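Local coordinates for protein cytochrome P450 (CYP102L1) (Mycobacterium phage Adler, PDB 6N6Q) that binds haem and, as a phage-encoded cytochrome P450, probably activates molecular oxygen at the haem iron to oxidise organic substrates, at residues E135-W140 with H438-E443; D355-I358 with Y363-K366. One frame throughout, in Å; residues are numbered along the deposited sequence.

Contact 1 (E135-W140 with H438-E443); sequences ELIDAW and HQFELE
F440 pushes the far end of its ring against one flank of the helix carrying I137 and W140, and the close packing is concentrated there. F440 CE2 lies 3.6 Å from I137 CD1, with I137 CG2 almost as near, while F440 CZ sits 3.6 Å from W140 CB. The I137 carbonyl meets the same ring edge-on and in plane, I137 O being 3.5 Å from F440 CZ. With CG anti to the carbonyl carbon (chi1 -52°), the F440 ring is directed at the helix, and Q439 CB lies above one face, near the rim. Helix 422-439, the L helix that follows the haem-binding cysteine loop of P450s, thus packs its end on helix 119-145. F440 is the first residue to leave helical geometry, and the chain runs on into an edge strand of the C-terminal antiparallel sheet, paired with 464-469. L467 there touches W140 and F440, and the buried indole bonds E155 through NE1. Packing thins toward the partly exposed Q439, which offers just its aliphatic part, Q439 CG standing 3.7 Å from I137 CG2. Q439 OE1 accepts a 2.6 Å hydrogen bond from H438 ND1, nearly in the imidazole plane. The exposed D138 forms a salt bridge with R134.

Contact 2 (D355-I358 with Y363-K366); sequences DTTI and YAFK
I358 and F365 cross at a slant, I358 CD1 and F365 CE2 approaching to 3.6 Å, with the methyl placed obliquely to the ring. I358 CG1 lies between the backbone N and the carbonyl carbon (chi1 51°), which puts it against both F365 CE2 and, across the hairpin, Y363 CB, 3.9 Å from I358 CG1; the I358 and Y363 side chains meet nearly at right angles. On the face bearing T357 and A364 the packing is slight, T357 CG2 lying 4.0 Å from A364 CB. At the open end K366 crosses the D355 side chain obliquely, K366 CD 3.2 Å from D355 OD1 and almost as near OD2, tilted out of the carboxylate plane on its oxygen side. D355 OD1 and K366 NZ, 4.2 Å apart, form no salt bridge; OD1 instead accepts a hydrogen bond from K367 N. The backbones pair in register: T356 with F365 as a hydrogen-bonded antiparallel pair, T357 with A364 as a non-hydrogen-bonded one. A weak bond from I358 N to Y363 O follows toward the turn. Around this two-stranded surface hairpin, I49 of strand 49-53 touches I358, Y363 and F365, helix 65-71 packs on I358, and W77 of strand 77-79 meets the F365 ring edge-to-face.

The two contacts lie on opposite sides of the chain's centre, their own centres about 52 Å apart, and share no helix or strand. Contact 1 is mostly buried and joins elements almost 300 residues apart in sequence; no hydrogen bond crosses it, and its chemistry is apolar side-chain packing. Contact 2 is local and largely superficial: main-chain hydrogen bonds join its segments, with apolar contacts strongest round I358 and F365, only a slight one between T357 and A364, and opposite charges near each other, but not in a salt bridge, at the open end. In sequence it is nested within the loop that contact 1 closes. F440 packs across its contact on a helix, whereas F365 touches I358 within its hairpin and meets W77 of another strand.

Contact 1 (E135-W140 with H438-E443)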
loop_
_atom_site.group_PDB
_atom_site.type_symbol
_atom_site.label_atom_id
_atom_site.label_comp_id
_atom_site.label_asym_id
_atom_site.label_seq_id
_atom_site.Cartn_x
_atom_site.Cartn_y
_atom_site.Cartn_z
ATOM N N GLU A 135 15.782 8.491 -11.841
ATOM C CA GLU A 135 15.263 9.838 -12.046
ATOM C C GLU A 135 15.048 10.568 -10.726
ATOM O O GLU A 135 15.259 11.784 -10.649
ATOM C CB GLU A 135 13.962 9.771 -12.847
ATOM C CG GLU A 135 13.350 11.119 -13.189
ATOM C CD GLU A 135 12.182 10.994 -14.145
ATOM O OE1 GLU A 135 12.282 10.195 -15.099
ATOM O OE2 GLU A 135 11.161 11.683 -13.939
ATOM N N LEU A 136 14.639 9.851 -9.675
ATOM C CA LEU A 136 14.457 10.496 -8.377
ATOM C C LEU A 136 15.795 10.829 -7.732
ATOM O O LEU A 136 15.972 11.926 -7.190
ATOM C CB LEU A 136 13.631 9.608 -7.449
ATOM C CG LEU A 136 13.394 10.234 -6.071
ATOM C CD1 LEU A 136 12.425 11.404 -6.181
ATOM C CD2 LEU A 136 12.902 9.211 -5.063
ATOM N N ILE A 137 16.744 9.889 -7.772
ATOM C CA ILE A 137 18.064 10.132 -7.195
ATOM C C ILE A 137 18.722 11.336 -7.857
ATOM O O ILE A 137 19.358 12.160 -7.188
ATOM C CB ILE A 137 18.939 8.870 -7.319
ATOM C CG1 ILE A 137 18.309 7.705 -6.552
ATOM C CG2 ILE A 137 20.347 9.143 -6.821
ATOM C CD1 ILE A 137 18.135 7.971 -5.077
ATOM N N ASP A 138 18.570 11.462 -9.177
ATOM C CA ASP A 138 19.124 12.614 -9.880
ATOM C C ASP A 138 18.504 13.913 -9.385
ATOM O O ASP A 138 19.206 14.914 -9.198
ATOM C CB ASP A 138 18.915 12.460 -11.385
ATOM C CG ASP A 138 19.744 11.334 -11.977
ATOM O OD1 ASP A 138 20.593 10.774 -11.252
ATOM O OD2 ASP A 138 19.543 11.010 -13.167
ATOM N N ALA A 139 17.187 13.918 -9.164
ATOM C CA ALA A 139 16.537 15.110 -8.630
ATOM C C ALA A 139 16.985 15.388 -7.201
ATOM O O ALA A 139 17.179 16.549 -6.819
ATOM C CB ALA A 139 15.019 14.955 -8.698
ATOM N N TRP A 140 17.162 14.336 -6.397
ATOM C CA TRP A 140 17.602 14.519 -5.019
ATOM C C TRP A 140 19.066 14.929 -4.923
ATOM O O TRP A 140 19.493 15.398 -3.862
ATOM C CB TRP A 140 17.354 13.243 -4.212
ATOM C CG TRP A 140 15.929 13.102 -3.759
ATOM C CD1 TRP A 140 14.867 13.866 -4.149
ATOM C CD2 TRP A 140 15.413 12.149 -2.821
ATOM N NE1 TRP A 140 13.723 13.445 -3.517
ATOM C CE2 TRP A 140 14.030 12.393 -2.696
ATOM C CE3 TRP A 140 15.984 11.111 -2.077
ATOM C CZ2 TRP A 140 13.211 11.639 -1.858
ATOM C CZ3 TRP A 140 15.171 10.366 -1.243
ATOM C CH2 TRP A 140 13.799 10.632 -1.142
ATOM N N HIS A 438 22.749 3.988 -0.870
ATOM C CA HIS A 438 24.000 3.937 -1.615
ATOM C C HIS A 438 24.481 5.324 -2.024
ATOM O O HIS A 438 25.691 5.575 -2.038
ATOM C CB HIS A 438 23.826 3.049 -2.849
ATOM C CG HIS A 438 25.080 2.852 -3.639
ATOM N ND1 HIS A 438 25.533 3.773 -4.560
ATOM C CD2 HIS A 438 25.971 1.832 -3.657
ATOM C CE1 HIS A 438 26.653 3.332 -5.104
ATOM N NE2 HIS A 438 26.940 2.157 -4.575
ATOM N N GLN A 439 23.558 6.232 -2.343
ATOM C CA GLN A 439 23.897 7.545 -2.874
ATOM C C GLN A 439 23.913 8.647 -1.826
ATOM O O GLN A 439 24.708 9.586 -1.948
ATOM C CB GLN A 439 22.911 7.935 -3.981
ATOM C CG GLN A 439 22.904 6.986 -5.161
ATOM C CD GLN A 439 24.236 6.952 -5.880
ATOM O OE1 GLN A 439 24.874 5.905 -5.981
ATOM N NE2 GLN A 439 24.662 8.103 -6.387
ATOM N N PHE A 440 23.054 8.573 -0.813
ATOM C CA PHE A 440 22.912 9.647 0.157
ATOM C C PHE A 440 23.078 9.111 1.571
ATOM O O PHE A 440 22.972 7.908 1.824
ATOM C CB PHE A 440 21.546 10.340 0.045
ATOM C CG PHE A 440 21.210 10.802 -1.341
ATOM C CD1 PHE A 440 21.728 11.987 -1.835
ATOM C CD2 PHE A 440 20.365 10.058 -2.147
ATOM C CE1 PHE A 440 21.417 12.416 -3.107
ATOM C CE2 PHE A 440 20.050 10.483 -3.421
ATOM C CZ PHE A 440 20.577 11.664 -3.902
ATOM N N GLU A 441 23.343 10.032 2.493
ATOM C CA GLU A 441 23.219 9.779 3.918
ATOM C C GLU A 441 22.071 10.619 4.466
ATOM O O GLU A 441 21.796 11.719 3.977
ATOM C CB GLU A 441 24.521 10.087 4.665
ATOM C CG GLU A 441 24.989 11.527 4.576
ATOM C CD GLU A 441 26.383 11.708 5.143
ATOM O OE1 GLU A 441 27.180 10.748 5.075
ATOM O OE2 GLU A 441 26.681 12.805 5.663
ATOM N N LEU A 442 21.394 10.084 5.476
ATOM C CA LEU A 442 20.122 10.622 5.939
ATOM C C LEU A 442 20.337 11.439 7.208
ATOM O O LEU A 442 20.877 10.929 8.195
ATOM C CB LEU A 442 19.126 9.491 6.189
ATOM C CG LEU A 442 19.048 8.402 5.115
ATOM C CD1 LEU A 442 18.199 7.235 5.592
ATOM C CD2 LEU A 442 18.501 8.962 3.814
ATOM N N GLU A 443 19.909 12.698 7.179
ATOM C CA GLU A 443 19.954 13.558 8.355
ATOM C C GLU A 443 18.535 13.822 8.839
ATOM O O GLU A 443 17.763 14.493 8.135
ATOM C CB GLU A 443 20.664 14.877 8.042
ATOM C CG GLU A 443 20.747 15.832 9.226
ATOM C CD GLU A 443 21.375 17.167 8.864
ATOM O OE1 GLU A 443 21.854 17.313 7.719
ATOM O OE2 GLU A 443 21.387 18.073 9.725
#

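Contact 2 (D355-I358 with Y363-K366)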
loop_
_atom_site.group_PDB
_atom_site.type_symbol
_atom_site.label_atom_id
_atom_site.label_comp_id
_atom_site.label_asym_id
_atom_site.label_seq_id
_atom_site.Cartn_x
_atom_site.Cartn_y
_atom_site.Cartn_z
ATOM N N ASP A 355 -22.604 -19.594 9.216
ATOM C CA ASP A 355 -22.744 -19.393 10.654
ATOM C C ASP A 355 -21.638 -20.167 11.355
ATOM O O ASP A 355 -21.606 -21.401 11.300
ATOM C CB ASP A 355 -24.117 -19.853 11.134
ATOM C CG ASP A 355 -25.250 -19.235 10.342
ATOM O OD1 ASP A 355 -24.985 -18.677 9.255
ATOM O OD2 ASP A 355 -26.407 -19.304 10.809
ATOM N N THR A 356 -20.713 -19.455 11.995
ATOM C CA THR A 356 -19.580 -20.086 12.655
ATOM C C THR A 356 -19.347 -19.424 14.005
ATOM O O THR A 356 -20.065 -18.503 14.410
ATOM C CB THR A 356 -18.305 -20.007 11.805
ATOM O OG1 THR A 356 -18.019 -18.637 11.492
ATOM C CG2 THR A 356 -18.454 -20.809 10.519
ATOM N N THR A 357 -18.330 -19.920 14.708
ATOM C CA THR A 357 -17.860 -19.356 15.964
ATOM C C THR A 357 -16.341 -19.375 15.954
ATOM O O THR A 357 -15.731 -20.312 15.430
ATOM C CB THR A 357 -18.373 -20.143 17.183
ATOM O OG1 THR A 357 -17.780 -21.448 17.194
ATOM C CG2 THR A 357 -19.892 -20.284 17.153
ATOM N N ILE A 358 -15.729 -18.342 16.527
ATOM C CA ILE A 358 -14.279 -18.318 16.679
ATOM C C ILE A 358 -13.939 -18.586 18.138
ATOM O O ILE A 358 -14.831 -18.802 18.964
ATOM C CB ILE A 358 -13.676 -16.986 16.199
ATOM C CG1 ILE A 358 -14.402 -15.803 16.842
ATOM C CG2 ILE A 358 -13.720 -16.897 14.681
ATOM C CD1 ILE A 358 -13.809 -14.459 16.486
ATOM N N TYR A 363 -18.373 -16.207 20.991
ATOM C CA TYR A 363 -18.410 -15.316 19.836
ATOM C C TYR A 363 -18.988 -16.027 18.619
ATOM O O TYR A 363 -18.243 -16.559 17.791
ATOM C CB TYR A 363 -17.014 -14.772 19.520
ATOM C CG TYR A 363 -16.230 -14.330 20.735
ATOM C CD1 TYR A 363 -16.685 -13.293 21.539
ATOM C CD2 TYR A 363 -15.028 -14.942 21.070
ATOM C CE1 TYR A 363 -15.970 -12.884 22.648
ATOM C CE2 TYR A 363 -14.304 -14.537 22.177
ATOM C CZ TYR A 363 -14.781 -13.508 22.963
ATOM O OH TYR A 363 -14.067 -13.100 24.067
ATOM N N ALA A 364 -20.311 -16.050 18.509
ATOM C CA ALA A 364 -20.972 -16.622 17.350
ATOM C C ALA A 364 -21.157 -15.557 16.278
ATOM O O ALA A 364 -21.323 -14.371 16.575
ATOM C CB ALA A 364 -22.326 -17.221 17.733
ATOM N N PHE A 365 -21.124 -15.991 15.021
ATOM C CA PHE A 365 -21.271 -15.082 13.890
ATOM C C PHE A 365 -22.188 -15.710 12.855
ATOM O O PHE A 365 -21.921 -16.815 12.373
ATOM C CB PHE A 365 -19.911 -14.745 13.270
ATOM C CG PHE A 365 -19.026 -13.927 14.165
ATOM C CD1 PHE A 365 -19.168 -12.550 14.231
ATOM C CD2 PHE A 365 -18.054 -14.534 14.944
ATOM C CE1 PHE A 365 -18.357 -11.793 15.056
ATOM C CE2 PHE A 365 -17.239 -13.783 15.770
ATOM C CZ PHE A 365 -17.391 -12.412 15.825
ATOM N N LYS A 366 -23.268 -15.010 12.528
ATOM C CA LYS A 366 -24.118 -15.395 11.413
ATOM C C LYS A 366 -23.403 -15.099 10.097
ATOM O O LYS A 366 -22.524 -14.236 10.025
ATOM C CB LYS A 366 -25.454 -14.646 11.501
ATOM C CG LYS A 366 -26.347 -14.704 10.267
ATOM C CD LYS A 366 -26.788 -16.123 9.940
ATOM C CE LYS A 366 -27.567 -16.154 8.635
ATOM N NZ LYS A 366 -26.920 -15.300 7.594
#